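Long-range contacts in proline iminopeptidase (PDB 3WMR), which probably releases N-terminal proline from peptides and, as the amidohydrolase VinJ, offers a hydrophobic tunnel for its interaction with polyketide substrates: residues H265-P270 / S291-H296; A197-H202 / G232-H237; D61-M66 / F123-G128. All blocks are in the same frame, centred on the assembly; numbering follows the deposited sequence.

How the contacts relate
Followed from the N terminus, the three contacts come in series: each loop closes before the next opens, so none nests or crosses. Contact 3 closes first, laying the 3-10 segment 61-66 against the strand end and probable nucleophile elbow within 123-128. Contact 2 comes next, within the helical region between strands 143-149 and 258-263, and joins the end of helix 189-202 to the loop 232-237. Contact 1 closes last, pairing the loops after strands 258-263 and 283-288. It is also the bridge: Glu-267 N meets His-202 O of contact 2 at 3.2 Å, while His-296 NE2 meets Tyr-62 O of contact 3 at 2.7 Å. Contacts 2 and 3 do not touch; their nearest atoms are about 5 Å apart.

Contact 1: residues H265-P270 / S291-H296; sequences HDEATP and SSHVPH
Nearly equal first torsions, chi1 -157° in Asp-266 and -159° in His-293, carry each CG anti to the backbone N and bring carboxylate and imidazole together. His-293 ND1 donates to Asp-266 OD1 over 2.8 Å in an almost straight bond (171°). The oxygen lies in the ring plane and is approached on its syn side, slightly out of the carboxylate plane, although the two planes stand close to perpendicular. Ala-268 N also donates to Asp-266 OD1, at 2.7 Å and from above the carboxylate plane, forming an Asx turn; two donors grip OD1 and Gly-263 N bonds OD2, which together hold the carboxylate's rotation. With Ser-126 at the nucleophile position, the His-Asp pair is consistent with the catalytic triad of an alpha/beta hydrolase. Glu-267 approaches His-293 differently: its OE2 sits 3.1 Å above the ring plane, over the centre, without a hydrogen bond to either ring nitrogen. Further back, His-265 N bonds to Ser-291 O at 3.0 Å, and Ser-292 CB packs on His-265 O at 3.6 Å while Ser-292 OG is hydrogen-bonded to Glu-298. The two loops follow the neighbouring parallel strands 258-263 and 283-288 and lead into helices 270-279 and 295-298; helices 155-166 and 189-202 pack against Glu-267 through Trp-158, Met-162, Phe-198 and His-202.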
ATOM      1  N   HIS A 265       7.800 -14.465  -1.208  1.00 32.89           N
ATOM      2  CA  HIS A 265       8.415 -13.999  -2.461  1.00 32.78           C
ATOM      3  C   HIS A 265       8.299 -12.473  -2.681  1.00 29.58           C
ATOM      4  O   HIS A 265       8.600 -11.973  -3.758  1.00 28.37           O
ATOM      5  CB  HIS A 265       7.769 -14.752  -3.631  1.00 34.66           C
ATOM      6  CG  HIS A 265       7.808 -16.241  -3.474  1.00 38.01           C
ATOM      7  ND1 HIS A 265       6.668 -17.007  -3.326  1.00 40.39           N
ATOM      8  CD2 HIS A 265       8.851 -17.103  -3.414  1.00 39.51           C
ATOM      9  CE1 HIS A 265       7.008 -18.277  -3.196  1.00 40.73           C
ATOM     10  NE2 HIS A 265       8.326 -18.364  -3.243  1.00 41.28           N
ATOM     11  N   ASP A 266       7.881 -11.748  -1.645  1.00 27.27           N
ATOM     12  CA  ASP A 266       7.585 -10.323  -1.725  1.00 25.40           C
ATOM     13  C   ASP A 266       8.830  -9.497  -2.070  1.00 23.98           C
ATOM     14  O   ASP A 266       9.913  -9.735  -1.537  1.00 24.13           O
ATOM     15  CB  ASP A 266       7.026  -9.873  -0.368  1.00 25.63           C
ATOM     16  CG  ASP A 266       6.165  -8.613  -0.433  1.00 25.49           C
ATOM     17  OD1 ASP A 266       6.375  -7.708  -1.292  1.00 24.91           O
ATOM     18  OD2 ASP A 266       5.282  -8.523   0.457  1.00 26.04           O
ATOM     19  N   GLU A 267       8.667  -8.536  -2.975  1.00 23.10           N
ATOM     20  CA  GLU A 267       9.653  -7.439  -3.130  1.00 22.57           C
ATOM     21  C   GLU A 267       9.904  -6.709  -1.798  1.00 22.93           C
ATOM     22  O   GLU A 267      11.008  -6.185  -1.562  1.00 22.89           O
ATOM     23  CB  GLU A 267       9.205  -6.449  -4.204  1.00 22.20           C
ATOM     24  CG  GLU A 267       7.768  -5.975  -4.111  1.00 22.08           C
ATOM     25  CD  GLU A 267       7.437  -4.901  -5.113  1.00 21.86           C
ATOM     26  OE1 GLU A 267       8.210  -4.705  -6.069  1.00 21.61           O
ATOM     27  OE2 GLU A 267       6.394  -4.246  -4.942  1.00 22.68           O
ATOM     28  N   ALA A 268       8.877  -6.658  -0.947  1.00 22.74           N
ATOM     29  CA  ALA A 268       9.028  -6.201   0.430  1.00 24.08           C
ATOM     30  C   ALA A 268       9.637  -7.351   1.225  1.00 25.13           C
ATOM     31  O   ALA A 268       8.915  -8.151   1.850  1.00 26.18           O
ATOM     32  CB  ALA A 268       7.688  -5.757   1.004  1.00 24.01           C
ATOM     33  N   THR A 269      10.962  -7.459   1.144  1.00 25.27           N
ATOM     34  CA  THR A 269      11.682  -8.625   1.647  1.00 26.36           C
ATOM     35  C   THR A 269      11.780  -8.586   3.156  1.00 25.93           C
ATOM     36  O   THR A 269      11.544  -7.531   3.756  1.00 26.11           O
ATOM     37  CB  THR A 269      13.130  -8.706   1.118  1.00 27.01           C
ATOM     38  OG1 THR A 269      13.856  -7.535   1.537  1.00 27.60           O
ATOM     39  CG2 THR A 269      13.170  -8.862  -0.407  1.00 27.26           C
ATOM     40  N   PRO A 270      12.137  -9.731   3.774  1.00 27.38           N
ATOM     41  CA  PRO A 270      12.380  -9.754   5.212  1.00 28.07           C
ATOM     42  C   PRO A 270      13.311  -8.641   5.682  1.00 27.46           C
ATOM     43  O   PRO A 270      13.069  -8.048   6.735  1.00 27.96           O
ATOM     44  CB  PRO A 270      12.984 -11.129   5.433  1.00 28.73           C
ATOM     45  CG  PRO A 270      12.241 -11.975   4.453  1.00 29.01           C
ATOM     46  CD  PRO A 270      12.091 -11.104   3.227  1.00 28.07           C
ATOM     47  N   SER A 291       2.885 -16.362  -1.517  1.00 31.74           N
ATOM     48  CA  SER A 291       2.518 -15.018  -1.935  1.00 29.64           C
ATOM     49  C   SER A 291       3.783 -14.190  -2.191  1.00 28.02           C
ATOM     50  O   SER A 291       4.869 -14.501  -1.688  1.00 27.03           O
ATOM     51  CB  SER A 291       1.666 -14.316  -0.864  1.00 29.34           C
ATOM     52  OG  SER A 291       0.414 -14.943  -0.632  1.00 30.17           O
ATOM     53  N   SER A 292       3.619 -13.151  -2.993  1.00 27.27           N
ATOM     54  CA  SER A 292       4.602 -12.082  -3.097  1.00 26.95           C
ATOM     55  C   SER A 292       3.990 -10.805  -2.527  1.00 26.07           C
ATOM     56  O   SER A 292       3.792 -10.698  -1.317  1.00 25.45           O
ATOM     57  CB  SER A 292       5.080 -11.908  -4.545  1.00 27.44           C
ATOM     58  OG  SER A 292       4.012 -11.561  -5.411  1.00 27.88           O
ATOM     59  N   HIS A 293       3.690  -9.843  -3.389  1.00 25.55           N
ATOM     60  CA  HIS A 293       3.300  -8.509  -2.944  1.00 24.60           C
ATOM     61  C   HIS A 293       1.803  -8.348  -2.724  1.00 24.50           C
ATOM     62  O   HIS A 293       1.370  -7.384  -2.076  1.00 23.27           O
ATOM     63  CB  HIS A 293       3.790  -7.473  -3.969  1.00 24.15           C
ATOM     64  CG  HIS A 293       3.905  -6.091  -3.427  1.00 23.98           C
ATOM     65  ND1 HIS A 293       4.800  -5.754  -2.433  1.00 24.43           N
ATOM     66  CD2 HIS A 293       3.273  -4.947  -3.768  1.00 23.89           C
ATOM     67  CE1 HIS A 293       4.700  -4.466  -2.173  1.00 23.29           C
ATOM     68  NE2 HIS A 293       3.776  -3.955  -2.964  1.00 23.97           N
ATOM     69  N   VAL A 294       1.003  -9.283  -3.244  1.00 25.42           N
ATOM     70  CA  VAL A 294      -0.445  -9.182  -3.110  1.00 25.02           C
ATOM     71  C   VAL A 294      -1.080 -10.464  -2.567  1.00 25.77           C
ATOM     72  O   VAL A 294      -1.902 -11.081  -3.252  1.00 25.73           O
ATOM     73  CB  VAL A 294      -1.112  -8.760  -4.439  1.00 25.85           C
ATOM     74  CG1 VAL A 294      -0.780  -7.311  -4.757  1.00 25.29           C
ATOM     75  CG2 VAL A 294      -0.706  -9.668  -5.596  1.00 26.32           C
ATOM     76  N   PRO A 295      -0.729 -10.850  -1.320  1.00 24.91           N
ATOM     77  CA  PRO A 295      -1.229 -12.082  -0.690  1.00 25.22           C
ATOM     78  C   PRO A 295      -2.761 -12.190  -0.567  1.00 26.30           C
ATOM     79  O   PRO A 295      -3.319 -13.304  -0.554  1.00 27.97           O
ATOM     80  CB  PRO A 295      -0.566 -12.079   0.688  1.00 25.14           C
ATOM     81  CG  PRO A 295      -0.143 -10.667   0.940  1.00 24.15           C
ATOM     82  CD  PRO A 295       0.138 -10.072  -0.407  1.00 24.44           C
ATOM     83  N   HIS A 296      -3.434 -11.050  -0.487  1.00 25.46           N
ATOM     84  CA  HIS A 296      -4.875 -11.021  -0.475  1.00 25.97           C
ATOM     85  C   HIS A 296      -5.498 -11.558  -1.786  1.00 27.41           C
ATOM     86  O   HIS A 296      -6.678 -11.819  -1.811  1.00 27.30           O
ATOM     87  CB  HIS A 296      -5.388  -9.610  -0.189  1.00 25.17           C
ATOM     88  CG  HIS A 296      -4.993  -8.599  -1.211  1.00 25.09           C
ATOM     89  ND1 HIS A 296      -3.726  -8.045  -1.267  1.00 24.70           N
ATOM     90  CD2 HIS A 296      -5.704  -8.016  -2.202  1.00 24.65           C
ATOM     91  CE1 HIS A 296      -3.671  -7.182  -2.263  1.00 24.20           C
ATOM     92  NE2 HIS A 296      -4.861  -7.136  -2.840  1.00 25.27           N
TER

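Contact 2: residues A197-H202 / G232-H237; sequences AFYDRH and GPNEFH
Asn-234, whose CB rests against Tyr-199 OH at 3.3 Å, has a side-chain oxygen gripped by two backbone groups: OD1 accepts from His-237 N at 2.8 Å and from Phe-236 N at 3.1 Å. The donor of Phe-236 lies in the carbonyl plane and that of His-237 is tilted from it. This is an Asx turn extended to an Asx motif, and it folds the loop 232-237 beside the last turns of helix 189-202, in the helical region that, as in relatives of this family, probably forms the cap over the active site. The loop also sends a donor across: Glu-235 N reaches Tyr-199 OH at 2.9 Å, with an N-H...O angle of 166°. Glu-235 CG packs beside the same hydroxyl, while the carboxylate turns away from the helix, its OE2 bonded to Tyr-227. A phenylalanine in place of Tyr-199 would probably leave the Glu-235 N-H without its acceptor and let this turn of the loop shift on the helix. The apolar half of the contact is an aromatic pair. Phe-236 points the edge at its CD1 onto one face of Phe-198, with centroids 4.6 Å apart and planes at 53°, an inclined edge-to-face arrangement. With chi1 at -179° the Phe-198 ring reaches out toward the loop, and its second torsion turns a face to Phe-236. The CE1 corner of Phe-236 also meets the rim of the Tyr-199 ring, near that ring's plane, at 4.0 Å from CE1 of the tyrosine. Met-162 from helix 155-166 touches both phenylalanines. On the opposite face of the Phe-198 ring, His-202 ND1 stands 3.8 Å above the plane, over its centre.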
ATOM      1  N   ALA A 197       9.378 -10.011 -15.918  1.00 29.83           N
ATOM      2  CA  ALA A 197      10.157 -11.040 -15.267  1.00 29.70           C
ATOM      3  C   ALA A 197      10.323 -10.749 -13.756  1.00 28.18           C
ATOM      4  O   ALA A 197      10.396 -11.681 -12.965  1.00 28.31           O
ATOM      5  CB  ALA A 197      11.514 -11.197 -15.945  1.00 30.50           C
ATOM      6  N   PHE A 198      10.377  -9.474 -13.352  1.00 26.71           N
ATOM      7  CA  PHE A 198      10.472  -9.134 -11.909  1.00 25.14           C
ATOM      8  C   PHE A 198       9.091  -9.229 -11.273  1.00 24.72           C
ATOM      9  O   PHE A 198       8.937  -9.847 -10.231  1.00 25.10           O
ATOM     10  CB  PHE A 198      11.077  -7.724 -11.690  1.00 24.08           C
ATOM     11  CG  PHE A 198      11.226  -7.324 -10.233  1.00 23.53           C
ATOM     12  CD1 PHE A 198      10.146  -6.815  -9.509  1.00 23.39           C
ATOM     13  CD2 PHE A 198      12.464  -7.406  -9.601  1.00 23.77           C
ATOM     14  CE1 PHE A 198      10.299  -6.426  -8.182  1.00 23.01           C
ATOM     15  CE2 PHE A 198      12.619  -7.021  -8.277  1.00 23.12           C
ATOM     16  CZ  PHE A 198      11.543  -6.520  -7.575  1.00 22.76           C
ATOM     17  N   TYR A 199       8.084  -8.638 -11.911  1.00 24.98           N
ATOM     18  CA  TYR A 199       6.744  -8.582 -11.325  1.00 24.93           C
ATOM     19  C   TYR A 199       6.198  -9.994 -11.132  1.00 26.06           C
ATOM     20  O   TYR A 199       5.629 -10.303 -10.083  1.00 25.21           O
ATOM     21  CB  TYR A 199       5.775  -7.735 -12.168  1.00 24.72           C
ATOM     22  CG  TYR A 199       5.793  -6.219 -11.893  1.00 23.57           C
ATOM     23  CD1 TYR A 199       6.984  -5.511 -11.838  1.00 23.44           C
ATOM     24  CD2 TYR A 199       4.609  -5.508 -11.749  1.00 23.12           C
ATOM     25  CE1 TYR A 199       6.997  -4.127 -11.588  1.00 22.68           C
ATOM     26  CE2 TYR A 199       4.601  -4.132 -11.531  1.00 23.21           C
ATOM     27  CZ  TYR A 199       5.796  -3.449 -11.448  1.00 22.61           C
ATOM     28  OH  TYR A 199       5.764  -2.098 -11.240  1.00 22.52           O
ATOM     29  N   ASP A 200       6.397 -10.852 -12.132  1.00 26.80           N
ATOM     30  CA  ASP A 200       5.912 -12.231 -12.069  1.00 28.56           C
ATOM     31  C   ASP A 200       6.508 -12.995 -10.889  1.00 28.46           C
ATOM     32  O   ASP A 200       5.925 -13.973 -10.456  1.00 28.52           O
ATOM     33  CB  ASP A 200       6.213 -13.003 -13.365  1.00 29.55           C
ATOM     34  CG  ASP A 200       5.531 -12.412 -14.591  1.00 30.91           C
ATOM     35  OD1 ASP A 200       4.589 -11.608 -14.457  1.00 31.13           O
ATOM     36  OD2 ASP A 200       5.937 -12.764 -15.720  1.00 33.38           O
ATOM     37  N   ARG A 201       7.654 -12.563 -10.349  1.00 27.55           N
ATOM     38  CA  ARG A 201       8.221 -13.257  -9.189  1.00 27.18           C
ATOM     39  C   ARG A 201       7.821 -12.626  -7.870  1.00 26.23           C
ATOM     40  O   ARG A 201       7.531 -13.336  -6.887  1.00 24.74           O
ATOM     41  CB  ARG A 201       9.743 -13.282  -9.243  1.00 28.56           C
ATOM     42  CG  ARG A 201      10.322 -14.095 -10.381  1.00 30.73           C
ATOM     43  CD  ARG A 201      11.837 -14.087 -10.290  1.00 31.96           C
ATOM     44  NE  ARG A 201      12.481 -14.788 -11.403  1.00 31.80           N
ATOM     45  CZ  ARG A 201      13.787 -14.997 -11.490  1.00 32.61           C
ATOM     46  NH1 ARG A 201      14.606 -14.560 -10.539  1.00 33.29           N
ATOM     47  NH2 ARG A 201      14.284 -15.627 -12.541  1.00 33.68           N
ATOM     48  N   HIS A 202       7.862 -11.290  -7.839  1.00 24.98           N
ATOM     49  CA  HIS A 202       7.836 -10.539  -6.586  1.00 23.97           C
ATOM     50  C   HIS A 202       6.679  -9.547  -6.416  1.00 23.74           C
ATOM     51  O   HIS A 202       6.515  -9.004  -5.319  1.00 22.68           O
ATOM     52  CB  HIS A 202       9.166  -9.791  -6.405  1.00 23.31           C
ATOM     53  CG  HIS A 202      10.373 -10.656  -6.568  1.00 23.12           C
ATOM     54  ND1 HIS A 202      11.230 -10.538  -7.642  1.00 23.66           N
ATOM     55  CD2 HIS A 202      10.868 -11.656  -5.805  1.00 23.58           C
ATOM     56  CE1 HIS A 202      12.192 -11.434  -7.538  1.00 23.84           C
ATOM     57  NE2 HIS A 202      11.998 -12.125  -6.432  1.00 24.31           N
ATOM     58  N   GLY A 232       8.294   6.510  -8.970  1.00 22.55           N
ATOM     59  CA  GLY A 232       9.091   6.156 -10.122  1.00 22.21           C
ATOM     60  C   GLY A 232       8.204   5.419 -11.115  1.00 22.99           C
ATOM     61  O   GLY A 232       7.030   5.242 -10.855  1.00 22.89           O
ATOM     62  N   PRO A 233       8.770   4.977 -12.246  1.00 22.94           N
ATOM     63  CA  PRO A 233       7.958   4.329 -13.292  1.00 24.12           C
ATOM     64  C   PRO A 233       7.362   2.992 -12.889  1.00 24.08           C
ATOM     65  O   PRO A 233       6.370   2.575 -13.490  1.00 25.25           O
ATOM     66  CB  PRO A 233       8.946   4.097 -14.437  1.00 24.30           C
ATOM     67  CG  PRO A 233      10.304   4.433 -13.907  1.00 24.50           C
ATOM     68  CD  PRO A 233      10.155   5.238 -12.678  1.00 23.19           C
ATOM     69  N   ASN A 234       7.958   2.332 -11.896  1.00 23.41           N
ATOM     70  CA  ASN A 234       7.515   0.996 -11.486  1.00 23.66           C
ATOM     71  C   ASN A 234       7.956   0.694 -10.057  1.00 23.03           C
ATOM     72  O   ASN A 234       8.597   1.524  -9.407  1.00 22.32           O
ATOM     73  CB  ASN A 234       8.023  -0.066 -12.473  1.00 23.65           C
ATOM     74  CG  ASN A 234       9.529  -0.111 -12.544  1.00 23.31           C
ATOM     75  OD1 ASN A 234      10.202  -0.395 -11.562  1.00 22.54           O
ATOM     76  ND2 ASN A 234      10.065   0.162 -13.711  1.00 24.21           N
ATOM     77  N   GLU A 235       7.571  -0.476  -9.576  1.00 22.76           N
ATOM     78  CA  GLU A 235       7.807  -0.910  -8.200  1.00 23.09           C
ATOM     79  C   GLU A 235       9.260  -0.876  -7.721  1.00 22.77           C
ATOM     80  O   GLU A 235       9.519  -0.534  -6.565  1.00 21.22           O
ATOM     81  CB  GLU A 235       7.274  -2.337  -8.030  1.00 24.40           C
ATOM     82  CG  GLU A 235       5.765  -2.417  -7.977  1.00 25.49           C
ATOM     83  CD  GLU A 235       5.249  -1.685  -6.762  1.00 27.00           C
ATOM     84  OE1 GLU A 235       5.522  -2.176  -5.644  1.00 26.75           O
ATOM     85  OE2 GLU A 235       4.631  -0.608  -6.934  1.00 27.69           O
ATOM     86  N   PHE A 236      10.196  -1.250  -8.594  1.00 22.60           N
ATOM     87  CA  PHE A 236      11.606  -1.388  -8.211  1.00 22.88           C
ATOM     88  C   PHE A 236      12.498  -0.200  -8.625  1.00 22.92           C
ATOM     89  O   PHE A 236      13.502   0.089  -7.947  1.00 23.43           O
ATOM     90  CB  PHE A 236      12.195  -2.715  -8.711  1.00 23.34           C
ATOM     91  CG  PHE A 236      12.044  -2.949 -10.205  1.00 23.59           C
ATOM     92  CD1 PHE A 236      11.050  -3.794 -10.696  1.00 23.40           C
ATOM     93  CD2 PHE A 236      12.903  -2.347 -11.112  1.00 23.54           C
ATOM     94  CE1 PHE A 236      10.928  -4.032 -12.059  1.00 23.72           C
ATOM     95  CE2 PHE A 236      12.773  -2.581 -12.481  1.00 23.81           C
ATOM     96  CZ  PHE A 236      11.787  -3.421 -12.948  1.00 23.51           C
ATOM     97  N   HIS A 237      12.144   0.484  -9.714  1.00 22.47           N
ATOM     98  CA  HIS A 237      12.925   1.641 -10.200  1.00 22.42           C
ATOM     99  C   HIS A 237      12.404   2.881  -9.488  1.00 22.70           C
ATOM    100  O   HIS A 237      11.677   3.700 -10.058  1.00 22.34           O
ATOM    101  CB  HIS A 237      12.846   1.781 -11.732  1.00 22.31           C
ATOM    102  CG  HIS A 237      13.856   2.727 -12.327  1.00 21.84           C
ATOM    103  ND1 HIS A 237      15.191   2.727 -11.969  1.00 21.84           N
ATOM    104  CD2 HIS A 237      13.729   3.670 -13.292  1.00 21.70           C
ATOM    105  CE1 HIS A 237      15.839   3.639 -12.675  1.00 22.02           C
ATOM    106  NE2 HIS A 237      14.975   4.223 -13.489  1.00 22.21           N
TER

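Contact 3: residues D61-M66 / F123-G128; sequences DYLLAM and FGQSWG
A mainly apolar contact with one polar link, buried near the centre of the molecule, joins Met-66, Leu-63 and Tyr-62 of a 3-10 segment to Phe-123 and Gln-125 at the end of the central strand 120-125. Met-66 supplies a Met-aromatic contact with Phe-123. Its chain bends at the last torsion (chi3 58°), which sets CE over the ring centre, 3.6 Å from the centroid and just 3° off the normal, while Met-66 SD lies over the same face nearer the rim, 3.4 Å from CE2 of Phe-123. Leu-63 CD2 approaches that ring at its edge and also touches Gln-125 CG at 4.1 Å. Beyond Gln-125 the strand runs into the turn 124-128, whose Gly-x-Ser-x-Gly sequence and positive phi (67°) at Ser-126 fit the nucleophile elbow of the alpha/beta hydrolase fold. Glycine suits both flanks of this turn: a CB on Gly-124 would clash with Gly-128 O, at 2.2 Å, and one on Gly-128 would be crowded by Gln-125 O. Just before the elbow, Tyr-62 OH donates to Gln-125 OE1; the 2.5 Å length is unusually short and its exact value doubtful. The oxygen lies at the ring's edge, near its plane, and the amide is turned steeply against the ring. The tyrosine hydroxyl has a second partner, the backbone N of Gly-54, which follows strand 49-52.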
ATOM      1  N   ASP A  61      -8.562  -0.194  -5.898  1.00 28.12           N
ATOM      2  CA  ASP A  61      -9.206  -1.279  -6.666  1.00 28.93           C
ATOM      3  C   ASP A  61      -8.592  -2.648  -6.427  1.00 27.88           C
ATOM      4  O   ASP A  61      -9.308  -3.615  -6.201  1.00 29.48           O
ATOM      5  CB  ASP A  61      -9.182  -0.971  -8.175  1.00 30.85           C
ATOM      6  CG  ASP A  61      -9.950   0.281  -8.523  1.00 32.41           C
ATOM      7  OD1 ASP A  61     -11.085   0.163  -9.037  1.00 34.47           O
ATOM      8  OD2 ASP A  61      -9.415   1.383  -8.285  1.00 33.71           O
ATOM      9  N   TYR A  62      -7.267  -2.732  -6.475  1.00 27.36           N
ATOM     10  CA  TYR A  62      -6.554  -4.005  -6.226  1.00 27.44           C
ATOM     11  C   TYR A  62      -6.731  -4.559  -4.801  1.00 26.64           C
ATOM     12  O   TYR A  62      -6.375  -5.704  -4.539  1.00 26.90           O
ATOM     13  CB  TYR A  62      -5.057  -3.872  -6.567  1.00 27.19           C
ATOM     14  CG  TYR A  62      -4.213  -3.211  -5.472  1.00 26.63           C
ATOM     15  CD1 TYR A  62      -4.253  -1.839  -5.280  1.00 26.10           C
ATOM     16  CD2 TYR A  62      -3.369  -3.965  -4.647  1.00 26.03           C
ATOM     17  CE1 TYR A  62      -3.508  -1.227  -4.283  1.00 25.86           C
ATOM     18  CE2 TYR A  62      -2.598  -3.348  -3.643  1.00 26.30           C
ATOM     19  CZ  TYR A  62      -2.685  -1.978  -3.468  1.00 25.45           C
ATOM     20  OH  TYR A  62      -1.960  -1.332  -2.488  1.00 24.97           O
ATOM     21  N   LEU A  63      -7.267  -3.748  -3.883  1.00 26.56           N
ATOM     22  CA  LEU A  63      -7.542  -4.198  -2.514  1.00 26.60           C
ATOM     23  C   LEU A  63      -8.977  -4.687  -2.317  1.00 28.14           C
ATOM     24  O   LEU A  63      -9.360  -4.992  -1.183  1.00 28.70           O
ATOM     25  CB  LEU A  63      -7.237  -3.073  -1.506  1.00 25.64           C
ATOM     26  CG  LEU A  63      -5.770  -2.673  -1.372  1.00 25.19           C
ATOM     27  CD1 LEU A  63      -5.607  -1.522  -0.396  1.00 24.29           C
ATOM     28  CD2 LEU A  63      -4.913  -3.845  -0.927  1.00 25.71           C
ATOM     29  N   LEU A  64      -9.767  -4.785  -3.396  1.00 27.59           N
ATOM     30  CA  LEU A  64     -11.219  -5.044  -3.271  1.00 28.52           C
ATOM     31  C   LEU A  64     -11.548  -6.422  -2.696  1.00 26.95           C
ATOM     32  O   LEU A  64     -12.568  -6.584  -2.066  1.00 27.80           O
ATOM     33  CB  LEU A  64     -11.945  -4.856  -4.612  1.00 29.46           C
ATOM     34  CG  LEU A  64     -12.322  -3.414  -4.945  1.00 30.27           C
ATOM     35  CD1 LEU A  64     -12.780  -3.303  -6.404  1.00 31.16           C
ATOM     36  CD2 LEU A  64     -13.393  -2.900  -3.995  1.00 30.22           C
ATOM     37  N   ALA A  65     -10.654  -7.379  -2.866  1.00 26.98           N
ATOM     38  CA  ALA A  65     -10.743  -8.684  -2.197  1.00 27.10           C
ATOM     39  C   ALA A  65     -11.010  -8.615  -0.698  1.00 27.34           C
ATOM     40  O   ALA A  65     -11.658  -9.491  -0.127  1.00 28.38           O
ATOM     41  CB  ALA A  65      -9.461  -9.454  -2.435  1.00 26.89           C
ATOM     42  N   MET A  66     -10.511  -7.570  -0.054  1.00 26.75           N
ATOM     43  CA  MET A  66     -10.620  -7.438   1.390  1.00 26.75           C
ATOM     44  C   MET A  66     -12.021  -7.103   1.917  1.00 27.15           C
ATOM     45  O   MET A  66     -12.219  -6.987   3.131  1.00 26.66           O
ATOM     46  CB  MET A  66      -9.589  -6.411   1.872  1.00 25.60           C
ATOM     47  CG  MET A  66      -8.170  -6.890   1.618  1.00 25.82           C
ATOM     48  SD  MET A  66      -6.897  -5.826   2.334  1.00 25.45           S
ATOM     49  CE  MET A  66      -7.367  -5.879   4.058  1.00 25.54           C
ATOM     50  N   PHE A 123      -5.124  -0.736   7.975  1.00 20.79           N
ATOM     51  CA  PHE A 123      -4.365  -1.696   7.163  1.00 19.51           C
ATOM     52  C   PHE A 123      -3.716  -0.880   6.061  1.00 19.69           C
ATOM     53  O   PHE A 123      -4.394  -0.183   5.311  1.00 20.88           O
ATOM     54  CB  PHE A 123      -5.308  -2.735   6.568  1.00 20.09           C
ATOM     55  CG  PHE A 123      -4.656  -3.697   5.612  1.00 19.23           C
ATOM     56  CD1 PHE A 123      -4.185  -4.915   6.053  1.00 19.14           C
ATOM     57  CD2 PHE A 123      -4.547  -3.387   4.262  1.00 19.84           C
ATOM     58  CE1 PHE A 123      -3.610  -5.812   5.162  1.00 19.64           C
ATOM     59  CE2 PHE A 123      -3.982  -4.294   3.350  1.00 19.21           C
ATOM     60  CZ  PHE A 123      -3.515  -5.500   3.805  1.00 19.22           C
ATOM     61  N   GLY A 124      -2.400  -0.928   5.972  1.00 19.83           N
ATOM     62  CA  GLY A 124      -1.685  -0.130   4.988  1.00 19.69           C
ATOM     63  C   GLY A 124      -0.862  -1.070   4.150  1.00 19.65           C
ATOM     64  O   GLY A 124      -0.052  -1.797   4.681  1.00 18.84           O
ATOM     65  N   GLN A 125      -1.112  -1.075   2.839  1.00 20.52           N
ATOM     66  CA  GLN A 125      -0.421  -1.962   1.909  1.00 20.90           C
ATOM     67  C   GLN A 125       0.607  -1.183   1.100  1.00 20.32           C
ATOM     68  O   GLN A 125       0.252  -0.173   0.517  1.00 21.16           O
ATOM     69  CB  GLN A 125      -1.465  -2.607   0.984  1.00 21.87           C
ATOM     70  CG  GLN A 125      -1.026  -3.924   0.381  1.00 22.25           C
ATOM     71  CD  GLN A 125      -0.201  -3.764  -0.867  1.00 22.03           C
ATOM     72  OE1 GLN A 125      -0.161  -2.698  -1.462  1.00 21.31           O
ATOM     73  NE2 GLN A 125       0.442  -4.851  -1.295  1.00 22.10           N
ATOM     74  N   SER A 126       1.877  -1.615   1.100  1.00 20.72           N
ATOM     75  CA  SER A 126       2.942  -0.935   0.328  1.00 22.00           C
ATOM     76  C   SER A 126       3.192   0.448   0.935  1.00 20.64           C
ATOM     77  O   SER A 126       3.277   0.565   2.162  1.00 20.70           O
ATOM     78  CB  SER A 126       2.588  -0.904  -1.191  1.00 23.88           C
ATOM     79  OG  SER A 126       3.257   0.097  -1.963  1.00 26.57           O
ATOM     80  N   TRP A 127       3.318   1.476   0.106  1.00 19.75           N
ATOM     81  CA  TRP A 127       3.335   2.868   0.585  1.00 19.78           C
ATOM     82  C   TRP A 127       2.334   3.153   1.714  1.00 19.24           C
ATOM     83  O   TRP A 127       2.649   3.875   2.673  1.00 19.13           O
ATOM     84  CB  TRP A 127       3.139   3.857  -0.597  1.00 19.84           C
ATOM     85  CG  TRP A 127       2.246   5.027  -0.299  1.00 19.93           C
ATOM     86  CD1 TRP A 127       0.934   5.144  -0.579  1.00 20.13           C
ATOM     87  CD2 TRP A 127       2.622   6.227   0.383  1.00 20.66           C
ATOM     88  NE1 TRP A 127       0.451   6.342  -0.122  1.00 21.33           N
ATOM     89  CE2 TRP A 127       1.480   7.042   0.451  1.00 21.55           C
ATOM     90  CE3 TRP A 127       3.825   6.698   0.913  1.00 21.43           C
ATOM     91  CZ2 TRP A 127       1.492   8.302   1.057  1.00 22.34           C
ATOM     92  CZ3 TRP A 127       3.848   7.962   1.517  1.00 22.26           C
ATOM     93  CH2 TRP A 127       2.683   8.748   1.577  1.00 22.56           C
ATOM     94  N   GLY A 128       1.126   2.622   1.589  1.00 18.77           N
ATOM     95  CA  GLY A 128       0.072   2.800   2.573  1.00 18.16           C
ATOM     96  C   GLY A 128       0.442   2.323   3.967  1.00 18.13           C
ATOM     97  O   GLY A 128      -0.033   2.872   4.962  1.00 17.26           O
TER